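Local coordinates for putative short-chain dehydrogenase/reductase (Burkholderia xenovorans, PDB 5K9Z), which probably acts as a short-chain dehydrogenase/reductase that uses NAD or NADP to oxidise alcohols or reduce the matching carbonyls, at residues Ser10-Asp15 / Ala231-Ala236; Phe41-Asp46 / Asp61-Tyr66; Ser70-Val75 / Val124-Lys129; Leu89-Asn94 / Cys142-Ala147; Gly183-Ala188 / Asp238-Val243. All blocks are in the same frame, centred on the assembly; numbering follows the deposited sequence.

How the contacts relate
Contacts 2, 4 and 5 all reach the same seven-stranded parallel sheet, but at different depths. Contact 4 joins two central strands and is buried, with backbone bonds running its length and a side-chain amide added at one end. Contact 2 pairs an outermost strand with its inner neighbour, and a water bridges the two segments where the pairing starts. Contact 5 ties strand 184-191, the sheet neighbour of strand 141-146 of contact 4, to a loop through polar side chains gripping one carbonyl. Contacts 1 and 3 lie against the faces of the sheet: contact 1, largely buried, uses leucine packing and an arginine face laid on a valine methyl, whereas contact 3, partly buried, couples two helices through a ring and a salt bridge.

Contact 1. Residues Ser10-Asp15 / Ala231-Ala236; sequences SERLKD and ALVYLA
Arg12 NH2 forms a salt bridge with Glu38 OE1, and Val233 CG1 of helix 225-236 packs over one face of the same guanidinium, 3.3 Å from Arg12 NH2. The methyl lies off-centre on that face, displaced toward the rim. This placement follows from a bend in the arginine chain at chi3 (-65°), which turns its end along the helix, with NH1 passing 4.2 Å from Tyr234 CA. Glu38 pairs with NH2; across the two segments the contact is van der Waals, with no hydrogen bond. Residues 10-15 lead into strand 17-21, the first strand of the Rossmann fold, and here they are laid against the helix that precedes strand 247-250 at the far edge of the sheet. Leu13 supplies the apolar part: its CD1 meets Val233 CG2 at 4.2 Å, and CD2 touches Ala236 CB at 4.0 Å. Met35 of helix 26-37 packs against both Leu13 and Val233, which closes a buried cluster between the two helices. A small salt-bridge network of Glu11, Lys14 and Asp15 stays within residues 10-15, on their exposed side, and makes no contact with residues 231-236.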
# COMPACT_ATOMS: atom_id res chain seq x y z
N SER C 10 -24.93 7.32 -18.84
CA SER C 10 -25.96 7.10 -19.84
C SER C 10 -25.38 6.34 -21.03
O SER C 10 -25.53 5.12 -21.12
CB SER C 10 -26.58 8.42 -20.29
N GLU C 11 -24.71 7.06 -21.95
CA GLU C 11 -24.04 6.44 -23.09
C GLU C 11 -22.60 6.97 -23.16
O GLU C 11 -22.22 7.66 -24.11
CB GLU C 11 -24.79 6.72 -24.40
CG GLU C 11 -25.78 5.63 -24.80
CD GLU C 11 -26.46 5.93 -26.13
OE1 GLU C 11 -26.64 7.12 -26.46
OE2 GLU C 11 -26.81 4.97 -26.85
N ARG C 12 -21.79 6.62 -22.17
CA ARG C 12 -20.41 7.10 -22.09
C ARG C 12 -19.46 6.38 -23.04
O ARG C 12 -18.32 6.81 -23.19
CB ARG C 12 -19.89 6.97 -20.66
CG ARG C 12 -20.44 8.06 -19.72
CD ARG C 12 -19.98 7.82 -18.30
NE ARG C 12 -20.54 6.58 -17.77
CZ ARG C 12 -20.21 6.04 -16.60
NH1 ARG C 12 -19.31 6.63 -15.83
NH2 ARG C 12 -20.78 4.91 -16.21
N LEU C 13 -19.89 5.28 -23.66
CA LEU C 13 -19.05 4.52 -24.57
C LEU C 13 -19.73 4.35 -25.92
O LEU C 13 -19.62 3.30 -26.56
CB LEU C 13 -18.69 3.16 -23.97
CG LEU C 13 -18.05 3.21 -22.58
CD1 LEU C 13 -17.91 1.79 -22.05
CD2 LEU C 13 -16.70 3.91 -22.62
N LYS C 14 -20.44 5.38 -26.37
CA LYS C 14 -21.24 5.32 -27.58
C LYS C 14 -20.37 4.97 -28.79
O LYS C 14 -19.44 5.70 -29.13
CB LYS C 14 -21.96 6.65 -27.79
CG LYS C 14 -22.89 6.68 -28.99
CD LYS C 14 -23.84 5.49 -28.98
CE LYS C 14 -24.75 5.50 -30.21
NZ LYS C 14 -25.44 4.19 -30.39
N ASP C 15 -20.69 3.84 -29.44
CA ASP C 15 -20.01 3.32 -30.62
C ASP C 15 -18.55 2.96 -30.38
O ASP C 15 -17.80 2.73 -31.34
CB ASP C 15 -20.09 4.28 -31.82
CG ASP C 15 -21.51 4.50 -32.29
OD1 ASP C 15 -22.36 3.61 -32.07
OD2 ASP C 15 -21.77 5.55 -32.90
N ALA C 231 -16.83 0.70 -12.22
CA ALA C 231 -15.48 1.24 -12.07
C ALA C 231 -14.71 1.14 -13.38
O ALA C 231 -14.01 2.08 -13.77
CB ALA C 231 -14.73 0.50 -10.96
N LEU C 232 -14.86 0.01 -14.08
CA LEU C 232 -14.21 -0.15 -15.37
C LEU C 232 -14.77 0.83 -16.39
O LEU C 232 -14.02 1.39 -17.20
CB LEU C 232 -14.40 -1.59 -15.86
CG LEU C 232 -13.62 -2.63 -15.07
CD1 LEU C 232 -14.19 -4.00 -15.33
CD2 LEU C 232 -12.13 -2.59 -15.46
N VAL C 233 -16.09 1.04 -16.39
CA VAL C 233 -16.66 2.00 -17.33
C VAL C 233 -16.16 3.41 -17.01
O VAL C 233 -15.78 4.17 -17.91
CB VAL C 233 -18.19 1.91 -17.36
CG1 VAL C 233 -18.80 3.10 -18.09
CG2 VAL C 233 -18.62 0.61 -18.06
N TYR C 234 -16.10 3.76 -15.72
CA TYR C 234 -15.48 5.04 -15.35
C TYR C 234 -14.07 5.16 -15.95
O TYR C 234 -13.74 6.16 -16.60
CB TYR C 234 -15.42 5.22 -13.83
CG TYR C 234 -14.53 6.38 -13.45
CD1 TYR C 234 -14.92 7.70 -13.71
CD2 TYR C 234 -13.29 6.17 -12.86
CE1 TYR C 234 -14.09 8.77 -13.38
CE2 TYR C 234 -12.45 7.22 -12.54
CZ TYR C 234 -12.86 8.52 -12.79
OH TYR C 234 -12.02 9.55 -12.46
N LEU C 235 -13.24 4.13 -15.75
CA LEU C 235 -11.87 4.21 -16.24
C LEU C 235 -11.81 4.28 -17.77
O LEU C 235 -10.87 4.88 -18.32
CB LEU C 235 -11.03 3.04 -15.72
CG LEU C 235 -10.65 3.06 -14.24
CD1 LEU C 235 -9.91 1.80 -13.85
CD2 LEU C 235 -9.81 4.29 -13.90
N ALA C 236 -12.77 3.66 -18.47
CA ALA C 236 -12.76 3.72 -19.93
C ALA C 236 -13.35 5.01 -20.49
O ALA C 236 -13.13 5.33 -21.66
CB ALA C 236 -13.52 2.54 -20.53

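Contact 2. Residues Phe41-Asp46 / Asp61-Tyr66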
# COMPACT_ATOMS: atom_id res chain seq x y z
N PHE C 41 -20.04 -1.47 -28.68
CA PHE C 41 -20.01 -2.77 -29.34
C PHE C 41 -19.09 -3.70 -28.56
O PHE C 41 -17.89 -3.41 -28.44
CB PHE C 41 -19.50 -2.66 -30.78
CG PHE C 41 -20.35 -1.82 -31.66
CD1 PHE C 41 -21.46 -2.37 -32.30
CD2 PHE C 41 -20.03 -0.50 -31.90
CE1 PHE C 41 -22.25 -1.61 -33.14
CE2 PHE C 41 -20.82 0.27 -32.74
CZ PHE C 41 -21.93 -0.29 -33.35
N VAL C 42 -19.62 -4.81 -28.06
CA VAL C 42 -18.88 -5.66 -27.13
C VAL C 42 -18.59 -7.00 -27.79
O VAL C 42 -19.49 -7.66 -28.33
CB VAL C 42 -19.65 -5.86 -25.81
CG1 VAL C 42 -18.84 -6.75 -24.87
CG2 VAL C 42 -19.98 -4.50 -25.16
N VAL C 43 -17.33 -7.40 -27.75
CA VAL C 43 -16.93 -8.76 -28.09
C VAL C 43 -16.71 -9.48 -26.77
O VAL C 43 -15.88 -9.05 -25.95
CB VAL C 43 -15.66 -8.78 -28.96
CG1 VAL C 43 -15.19 -10.23 -29.17
CG2 VAL C 43 -15.92 -8.11 -30.31
N LEU C 44 -17.48 -10.54 -26.54
CA LEU C 44 -17.41 -11.32 -25.31
C LEU C 44 -16.45 -12.49 -25.50
O LEU C 44 -16.70 -13.37 -26.33
CB LEU C 44 -18.80 -11.83 -24.94
CG LEU C 44 -19.77 -10.82 -24.34
CD1 LEU C 44 -20.37 -9.93 -25.39
CD2 LEU C 44 -20.84 -11.62 -23.65
N ALA C 45 -15.40 -12.53 -24.69
CA ALA C 45 -14.40 -13.59 -24.81
C ALA C 45 -14.46 -14.46 -23.56
O ALA C 45 -14.46 -13.94 -22.44
CB ALA C 45 -13.00 -13.02 -25.00
N ASP C 46 -14.53 -15.77 -23.77
CA ASP C 46 -14.58 -16.73 -22.67
C ASP C 46 -14.43 -18.12 -23.27
O ASP C 46 -14.50 -18.31 -24.49
CB ASP C 46 -15.88 -16.61 -21.88
CG ASP C 46 -15.72 -16.99 -20.41
OD1 ASP C 46 -15.04 -17.99 -20.12
OD2 ASP C 46 -16.27 -16.29 -19.53
N ASP C 61 -25.87 -5.91 -30.34
CA ASP C 61 -24.61 -5.71 -31.06
C ASP C 61 -23.42 -6.40 -30.39
O ASP C 61 -22.27 -6.04 -30.66
CB ASP C 61 -24.30 -4.22 -31.25
CG ASP C 61 -25.31 -3.52 -32.12
OD1 ASP C 61 -25.66 -4.05 -33.20
OD2 ASP C 61 -25.77 -2.43 -31.72
N ALA C 62 -23.65 -7.40 -29.55
CA ALA C 62 -22.57 -8.16 -28.94
C ALA C 62 -22.35 -9.46 -29.71
O ALA C 62 -23.28 -10.01 -30.33
CB ALA C 62 -22.88 -8.47 -27.48
N THR C 63 -21.11 -9.94 -29.70
CA THR C 63 -20.77 -11.23 -30.30
C THR C 63 -19.85 -11.96 -29.34
O THR C 63 -19.18 -11.35 -28.50
CB THR C 63 -20.10 -11.09 -31.68
OG1 THR C 63 -18.88 -10.37 -31.55
CG2 THR C 63 -20.99 -10.35 -32.66
N PHE C 64 -19.82 -13.29 -29.46
CA PHE C 64 -19.00 -14.14 -28.62
C PHE C 64 -17.79 -14.62 -29.41
O PHE C 64 -17.89 -14.90 -30.60
CB PHE C 64 -19.80 -15.35 -28.12
CG PHE C 64 -18.96 -16.39 -27.45
CD1 PHE C 64 -18.46 -16.18 -26.18
CD2 PHE C 64 -18.66 -17.58 -28.10
CE1 PHE C 64 -17.69 -17.14 -25.55
CE2 PHE C 64 -17.88 -18.55 -27.49
CZ PHE C 64 -17.39 -18.33 -26.21
N ALA C 65 -16.63 -14.69 -28.75
CA ALA C 65 -15.42 -15.20 -29.39
C ALA C 65 -14.71 -16.10 -28.39
O ALA C 65 -14.18 -15.61 -27.39
CB ALA C 65 -14.51 -14.07 -29.85
N TYR C 66 -14.68 -17.41 -28.69
CA TYR C 66 -14.08 -18.37 -27.78
C TYR C 66 -12.63 -17.98 -27.51
O TYR C 66 -11.86 -17.78 -28.46
CB TYR C 66 -14.15 -19.79 -28.37
CG TYR C 66 -13.66 -20.84 -27.40
CD1 TYR C 66 -12.30 -21.03 -27.16
CD2 TYR C 66 -14.56 -21.66 -26.74
CE1 TYR C 66 -11.85 -22.01 -26.27
CE2 TYR C 66 -14.13 -22.64 -25.84
CZ TYR C 66 -12.77 -22.80 -25.61
OH TYR C 66 -12.33 -23.76 -24.72
O HOH W 1 -19.54 -7.35 -31.44
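Leu44 donates to Thr63 O and accepts from Ala65 N, while Val42 O accepts from Thr63 N, giving the parallel strand pairing of a beta-alpha-beta unit in which helix 49-58 makes the crossover at the edge of the Rossmann sheet. The shortest bond runs from Leu44 N to Thr63 O at 2.7 Å and is almost straight (175°). Side chains then fill both faces. Leu44 CD1 rests on Ala62 CB at 3.6 Å, and helices 49-58 and 26-37 cover the leucine. On the opposite face Val43 CG1 meets Ala65 CB at 4.0 Å, with helix 72-86 lying beyond. At the start of the pairing, the Phe41 ring crosses Asp61, CD1 lying 3.5 Å from Asp61 CB, and His86 meets the same ring. Asp46, at the far end, turns its carboxylate away from strand 63-66, and OD2 accepts from Ala24 N; an acid at this position is consistent with NAD use, as in NAD-dependent relatives. One water fixes the entry to the strand, donating to both Val42 O and Asp61 O. The same water lies 3.1 Å from Thr63 OG1, whose chi1 of 61° sets the hydroxyl between the two backbone arms of its own residue, on the side of the water.

Contact 3. Residues Ser70-Val75 / Val124-Lys129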
# COMPACT_ATOMS: atom_id res chain seq x y z
N SER C 70 -5.06 -18.02 -21.42
CA SER C 70 -3.73 -18.56 -21.20
C SER C 70 -3.00 -18.89 -22.50
O SER C 70 -1.80 -19.18 -22.45
CB SER C 70 -3.79 -19.82 -20.32
OG SER C 70 -4.40 -20.89 -21.01
N VAL C 71 -3.68 -18.81 -23.65
CA VAL C 71 -3.10 -19.13 -24.96
C VAL C 71 -2.97 -17.83 -25.75
O VAL C 71 -3.97 -17.26 -26.18
CB VAL C 71 -3.96 -20.13 -25.74
CG1 VAL C 71 -3.29 -20.48 -27.09
CG2 VAL C 71 -4.21 -21.37 -24.90
N GLU C 72 -1.73 -17.39 -25.97
CA GLU C 72 -1.53 -16.09 -26.60
C GLU C 72 -2.25 -16.00 -27.94
O GLU C 72 -2.87 -14.97 -28.25
CB GLU C 72 -0.04 -15.82 -26.81
CG GLU C 72 0.17 -14.51 -27.55
CD GLU C 72 1.62 -14.18 -27.81
OE1 GLU C 72 2.47 -15.09 -27.72
OE2 GLU C 72 1.90 -13.01 -28.12
N ALA C 73 -2.19 -17.07 -28.73
CA ALA C 73 -2.78 -17.05 -30.07
C ALA C 73 -4.28 -16.80 -30.00
O ALA C 73 -4.84 -16.16 -30.89
CB ALA C 73 -2.50 -18.38 -30.78
N GLN C 74 -4.94 -17.34 -28.98
CA GLN C 74 -6.38 -17.12 -28.86
C GLN C 74 -6.69 -15.68 -28.46
O GLN C 74 -7.68 -15.10 -28.93
CB GLN C 74 -6.97 -18.11 -27.87
CG GLN C 74 -6.88 -19.56 -28.39
CD GLN C 74 -7.61 -20.53 -27.50
OE1 GLN C 74 -8.56 -20.16 -26.81
NE2 GLN C 74 -7.18 -21.78 -27.52
N VAL C 75 -5.86 -15.09 -27.60
CA VAL C 75 -6.05 -13.68 -27.24
C VAL C 75 -5.85 -12.80 -28.47
O VAL C 75 -6.66 -11.92 -28.75
CB VAL C 75 -5.09 -13.30 -26.09
CG1 VAL C 75 -5.13 -11.79 -25.83
CG2 VAL C 75 -5.41 -14.10 -24.82
N VAL C 124 -2.91 -11.65 -18.98
CA VAL C 124 -2.94 -10.18 -18.97
C VAL C 124 -1.85 -9.63 -19.89
O VAL C 124 -2.08 -8.66 -20.63
CB VAL C 124 -2.79 -9.65 -17.54
CG1 VAL C 124 -2.67 -8.15 -17.56
CG2 VAL C 124 -3.96 -10.10 -16.71
N PHE C 125 -0.65 -10.21 -19.84
CA PHE C 125 0.43 -9.80 -20.74
C PHE C 125 0.01 -9.94 -22.20
O PHE C 125 0.22 -9.02 -23.01
CB PHE C 125 1.69 -10.61 -20.45
CG PHE C 125 2.70 -10.58 -21.59
CD1 PHE C 125 3.27 -9.40 -22.01
CD2 PHE C 125 3.07 -11.76 -22.21
CE1 PHE C 125 4.20 -9.39 -23.05
CE2 PHE C 125 3.99 -11.76 -23.26
CZ PHE C 125 4.55 -10.58 -23.67
N TYR C 126 -0.56 -11.10 -22.57
CA TYR C 126 -0.98 -11.29 -23.96
C TYR C 126 -2.04 -10.27 -24.34
O TYR C 126 -2.00 -9.71 -25.45
CB TYR C 126 -1.53 -12.71 -24.17
CG TYR C 126 -0.61 -13.86 -23.82
CD1 TYR C 126 0.76 -13.77 -24.00
CD2 TYR C 126 -1.12 -15.04 -23.27
CE1 TYR C 126 1.60 -14.80 -23.66
CE2 TYR C 126 -0.28 -16.10 -22.93
CZ TYR C 126 1.07 -15.97 -23.12
OH TYR C 126 1.91 -17.01 -22.78
N GLY C 127 -2.99 -10.01 -23.44
CA GLY C 127 -4.03 -9.04 -23.73
C GLY C 127 -3.48 -7.63 -23.89
O GLY C 127 -3.90 -6.89 -24.78
N ILE C 128 -2.56 -7.22 -23.02
CA ILE C 128 -1.97 -5.89 -23.18
C ILE C 128 -1.18 -5.84 -24.49
O ILE C 128 -1.31 -4.90 -25.28
CB ILE C 128 -1.08 -5.54 -21.98
CG1 ILE C 128 -1.93 -5.43 -20.70
CG2 ILE C 128 -0.32 -4.20 -22.22
CD1 ILE C 128 -1.10 -5.26 -19.46
N LYS C 129 -0.38 -6.87 -24.74
CA LYS C 129 0.44 -6.88 -25.95
C LYS C 129 -0.41 -6.71 -27.20
O LYS C 129 -0.17 -5.81 -28.01
CB LYS C 129 1.25 -8.17 -26.01
CG LYS C 129 1.99 -8.38 -27.34
CD LYS C 129 2.76 -9.68 -27.29
CE LYS C 129 3.34 -10.06 -28.66
NZ LYS C 129 4.05 -11.37 -28.59
O HOH W 2 0.57 -18.91 -21.10
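Tyr126 lays one ring face against Glu72, whose CB sits over the centre of the ring, 3.5 Å from the centroid and only 7° off the normal, a clear CH-pi contact. The two side chains cross at about a right angle, yet the carboxylate and ring planes are only 10° apart, nearly parallel. With CG anti to the backbone N (chi1 176°) and the chain extended beyond it, Glu72 passes across the ring and delivers its acid to Lys129. There Lys129 NZ bonds Glu72 OE2 at 2.7 Å on the syn lone pair, closing a salt bridge between helix 72-86 and helix 110-138, two connecting helices of the Rossmann fold. The lysine chain is itself extended and meets the glutamate crosswise. Deeper in, Val75 CG1 packs on Gly127 CA at 3.6 Å and on Tyr126 CB at 4.1 Å. The other end of the tyrosine is polar: a water lying in the ring plane donates to Ser70 O (2.7 Å) and hydrogen-bonds Tyr126 OH at 2.9 Å. Since His130 NE2 also hydrogen-bonds Glu72 OE2, and the acid stands in the first turn of its helix, the carboxylate is probably stabilised as the anion, with Lys129 providing the compensating charge.

Contact 4. Residues Leu89-Asn94 / Cys142-Ala147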
# COMPACT_ATOMS: atom_id res chain seq x y z
N LEU C 89 -10.47 -1.19 -32.02
CA LEU C 89 -10.60 -1.63 -30.64
C LEU C 89 -10.33 -0.45 -29.72
O LEU C 89 -9.24 0.14 -29.77
CB LEU C 89 -9.65 -2.77 -30.32
CG LEU C 89 -9.75 -3.32 -28.89
CD1 LEU C 89 -11.14 -3.90 -28.63
CD2 LEU C 89 -8.67 -4.36 -28.65
N ASP C 90 -11.32 -0.07 -28.91
CA ASP C 90 -11.17 1.09 -28.04
C ASP C 90 -10.86 0.73 -26.60
O ASP C 90 -10.18 1.50 -25.91
CB ASP C 90 -12.43 1.93 -28.08
CG ASP C 90 -12.70 2.48 -29.45
OD1 ASP C 90 -11.88 3.31 -29.90
OD2 ASP C 90 -13.72 2.11 -30.07
N CYS C 91 -11.34 -0.41 -26.13
CA CYS C 91 -11.19 -0.77 -24.73
C CYS C 91 -10.95 -2.27 -24.64
O CYS C 91 -11.67 -3.05 -25.27
CB CYS C 91 -12.43 -0.37 -23.92
SG CYS C 91 -12.30 -0.85 -22.18
N MET C 92 -9.92 -2.66 -23.90
CA MET C 92 -9.62 -4.06 -23.63
C MET C 92 -9.78 -4.31 -22.13
O MET C 92 -9.22 -3.56 -21.33
CB MET C 92 -8.20 -4.40 -24.06
CG MET C 92 -7.77 -5.81 -23.69
SD MET C 92 -8.51 -7.02 -24.79
CE MET C 92 -7.69 -8.53 -24.28
N VAL C 93 -10.50 -5.36 -21.76
CA VAL C 93 -10.68 -5.71 -20.35
C VAL C 93 -10.10 -7.10 -20.11
O VAL C 93 -10.67 -8.10 -20.55
CB VAL C 93 -12.14 -5.63 -19.91
CG1 VAL C 93 -12.27 -5.98 -18.42
CG2 VAL C 93 -12.69 -4.23 -20.13
N ASN C 94 -8.96 -7.16 -19.42
CA ASN C 94 -8.33 -8.43 -19.06
C ASN C 94 -8.95 -8.89 -17.75
O ASN C 94 -8.59 -8.39 -16.68
CB ASN C 94 -6.83 -8.27 -18.90
CG ASN C 94 -6.17 -7.80 -20.17
OD1 ASN C 94 -6.32 -8.42 -21.21
ND2 ASN C 94 -5.47 -6.68 -20.09
N CYS C 142 -7.84 2.20 -24.35
CA CYS C 142 -7.82 2.03 -22.91
C CYS C 142 -7.71 0.54 -22.61
O CYS C 142 -8.57 -0.23 -23.03
CB CYS C 142 -9.10 2.61 -22.29
SG CYS C 142 -9.12 2.57 -20.54
N ILE C 143 -6.65 0.14 -21.91
CA ILE C 143 -6.44 -1.26 -21.55
C ILE C 143 -6.64 -1.41 -20.05
O ILE C 143 -5.95 -0.76 -19.25
CB ILE C 143 -5.05 -1.75 -21.98
CG1 ILE C 143 -4.89 -1.57 -23.50
CG2 ILE C 143 -4.88 -3.20 -21.62
CD1 ILE C 143 -3.48 -1.86 -24.02
N LEU C 144 -7.58 -2.25 -19.66
CA LEU C 144 -7.99 -2.37 -18.26
C LEU C 144 -7.86 -3.81 -17.81
O LEU C 144 -8.24 -4.73 -18.53
CB LEU C 144 -9.44 -1.88 -18.07
CG LEU C 144 -9.73 -0.44 -18.49
CD1 LEU C 144 -11.22 -0.13 -18.46
CD2 LEU C 144 -8.96 0.50 -17.57
N SER C 145 -7.31 -4.01 -16.61
CA SER C 145 -7.14 -5.35 -16.06
C SER C 145 -7.85 -5.44 -14.72
O SER C 145 -7.74 -4.53 -13.89
CB SER C 145 -5.65 -5.70 -15.90
OG SER C 145 -4.97 -5.64 -17.14
N VAL C 146 -8.56 -6.53 -14.50
CA VAL C 146 -9.25 -6.75 -13.22
C VAL C 146 -8.24 -7.47 -12.33
O VAL C 146 -8.01 -8.68 -12.47
CB VAL C 146 -10.54 -7.54 -13.39
CG1 VAL C 146 -11.23 -7.79 -12.01
CG2 VAL C 146 -11.47 -6.79 -14.36
N ALA C 147 -7.60 -6.71 -11.45
CA ALA C 147 -6.66 -7.33 -10.53
C ALA C 147 -7.46 -7.73 -9.29
O ALA C 147 -8.51 -8.36 -9.42
CB ALA C 147 -5.49 -6.40 -10.21
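Strand 91-94 pairs in parallel with residues 142-146 through five backbone hydrogen bonds, the first of them from Cys142 N to Asp90 O, just ahead of the strand. Met92 and Asn94 each both give and take: Met92 N donates to Cys142 O while Met92 O receives Leu144 N at 2.7 Å, and Asn94 N donates to Leu144 O while Asn94 O receives Val146 N at 2.9 Å. One side-chain bond is added on the face of Met92 and Ile143. Asn94 ND2 donates to Ser145 OG at 3.2 Å, nearly straight (166°) and in the amide plane; Asn94 is the first asparagine of the NNAG sequence characteristic of this family. Apolar contacts complete each face: Cys91 SG meets Leu144 CD1 at 3.9 Å and Val93 CG1 meets Val146 CG2, while on the opposite face, with Asn94 and Ser145, Met92 CB meets Ile143 CG2. Strand 17-21 flanks the pair beyond Cys91 and Val93, strand 184-191 beyond Cys142; helix 110-138 covers Met92, Asn94, Ile143 and Ser145, and helix 225-236 covers Cys91 and Leu144.

Contact 5. Residues Gly183-Ala188 / Asp238-Val243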
# COMPACT_ATOMS: atom_id res chain seq x y z
N GLY C 183 -0.69 7.63 -26.76
CA GLY C 183 -2.10 7.91 -26.60
C GLY C 183 -2.93 6.80 -25.99
O GLY C 183 -4.16 6.91 -25.99
N VAL C 184 -2.30 5.76 -25.44
CA VAL C 184 -3.02 4.58 -24.95
C VAL C 184 -2.85 4.51 -23.44
O VAL C 184 -1.72 4.52 -22.94
CB VAL C 184 -2.52 3.29 -25.62
CG1 VAL C 184 -3.27 2.07 -25.08
CG2 VAL C 184 -2.67 3.37 -27.14
N ARG C 185 -3.97 4.41 -22.73
CA ARG C 185 -3.95 4.34 -21.27
C ARG C 185 -4.03 2.90 -20.81
O ARG C 185 -4.59 2.04 -21.49
CB ARG C 185 -5.11 5.13 -20.66
CG ARG C 185 -5.05 6.63 -20.88
CD ARG C 185 -6.17 7.32 -20.09
NE ARG C 185 -7.47 7.00 -20.63
CZ ARG C 185 -8.42 6.35 -19.96
NH1 ARG C 185 -8.22 5.95 -18.71
NH2 ARG C 185 -9.58 6.11 -20.55
N VAL C 186 -3.41 2.63 -19.65
CA VAL C 186 -3.43 1.30 -19.03
C VAL C 186 -3.73 1.49 -17.54
O VAL C 186 -3.01 2.20 -16.84
CB VAL C 186 -2.10 0.54 -19.20
CG1 VAL C 186 -2.27 -0.95 -18.77
CG2 VAL C 186 -1.55 0.65 -20.65
N ASN C 187 -4.78 0.82 -17.06
CA ASN C 187 -5.22 0.95 -15.68
C ASN C 187 -5.67 -0.42 -15.16
O ASN C 187 -5.79 -1.39 -15.91
CB ASN C 187 -6.36 1.96 -15.53
CG ASN C 187 -5.90 3.39 -15.75
OD1 ASN C 187 -5.18 3.96 -14.94
ND2 ASN C 187 -6.34 3.98 -16.85
N ALA C 188 -5.94 -0.48 -13.86
CA ALA C 188 -6.42 -1.70 -13.25
C ALA C 188 -7.50 -1.36 -12.23
O ALA C 188 -7.56 -0.23 -11.74
CB ALA C 188 -5.27 -2.47 -12.59
N ASP C 238 -14.31 9.07 -21.14
CA ASP C 238 -13.50 10.26 -21.36
C ASP C 238 -13.25 11.04 -20.06
O ASP C 238 -12.26 11.78 -20.00
CB ASP C 238 -14.16 11.18 -22.39
CG ASP C 238 -14.14 10.59 -23.80
OD1 ASP C 238 -13.26 9.75 -24.08
OD2 ASP C 238 -15.01 10.96 -24.61
N ASP C 239 -14.10 10.90 -19.04
CA ASP C 239 -13.83 11.54 -17.74
C ASP C 239 -12.47 11.12 -17.17
O ASP C 239 -11.87 11.86 -16.39
CB ASP C 239 -14.90 11.19 -16.70
CG ASP C 239 -16.22 11.93 -16.91
OD1 ASP C 239 -16.24 12.98 -17.60
OD2 ASP C 239 -17.24 11.47 -16.34
N ALA C 240 -12.01 9.91 -17.50
CA ALA C 240 -10.80 9.36 -16.92
C ALA C 240 -9.61 9.49 -17.85
O ALA C 240 -8.63 8.74 -17.70
CB ALA C 240 -11.03 7.88 -16.55
N ARG C 241 -9.63 10.45 -18.77
CA ARG C 241 -8.59 10.49 -19.80
C ARG C 241 -7.21 10.82 -19.24
O ARG C 241 -6.22 10.60 -19.94
CB ARG C 241 -8.99 11.45 -20.92
CG ARG C 241 -9.18 12.91 -20.53
CD ARG C 241 -9.93 13.63 -21.65
NE ARG C 241 -10.08 15.06 -21.38
CZ ARG C 241 -11.03 15.59 -20.62
NH1 ARG C 241 -11.94 14.82 -20.03
NH2 ARG C 241 -11.06 16.91 -20.43
N HIS C 242 -7.09 11.31 -18.01
CA HIS C 242 -5.79 11.48 -17.37
C HIS C 242 -5.59 10.58 -16.16
O HIS C 242 -4.62 10.76 -15.42
CB HIS C 242 -5.57 12.95 -17.01
CG HIS C 242 -5.38 13.81 -18.20
ND1 HIS C 242 -6.40 14.54 -18.77
CD2 HIS C 242 -4.30 13.99 -19.01
CE1 HIS C 242 -5.95 15.16 -19.84
NE2 HIS C 242 -4.68 14.85 -20.01
N VAL C 243 -6.48 9.61 -15.95
CA VAL C 243 -6.24 8.52 -15.01
C VAL C 243 -5.47 7.44 -15.77
O VAL C 243 -5.98 6.87 -16.75
CB VAL C 243 -7.55 7.98 -14.41
CG1 VAL C 243 -7.27 6.83 -13.40
CG2 VAL C 243 -8.34 9.12 -13.74
O HOH W 3 -11.58 7.25 -23.10
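Arg185 spreads one face of its guanidinium over Ala240 O, which stands 2.9 Å above the plane and toward its rim; the approach to NH1 has too poor an angle for a hydrogen bond. NH1 is used at its edge instead, donating in the guanidinium plane to Val243 O at 3.1 Å (158°). The same oxygen takes a second donor, Asn187 ND2 at 2.9 Å, which comes from above the carbonyl plane, whereas the arginine lies within it. Alternate residues of strand 184-191 thus grip one carbonyl of the loop. Arg185 CD lies 3.3 Å from Arg241 O, and the bend at chi3 (-68°) beyond it folds the guanidinium over the type I turn from Ala240 to Val243, which its own bond from Val243 N to Ala240 O closes. A water that donates to Asp238 OD1 reaches Arg185 NH2 only weakly. At the start of the loop, Arg241 NH1 and Arg241 N approach Asp238 O from opposite faces of its plane. The loop joins helix 225-236 to strand 247-250 in the Rossmann fold: Arg185 NH2 also bonds Leu235 O near the end of that helix, Asn187 OD1 accepts from His246 N, and strand 141-146 pairs along the other side of strand 184-191.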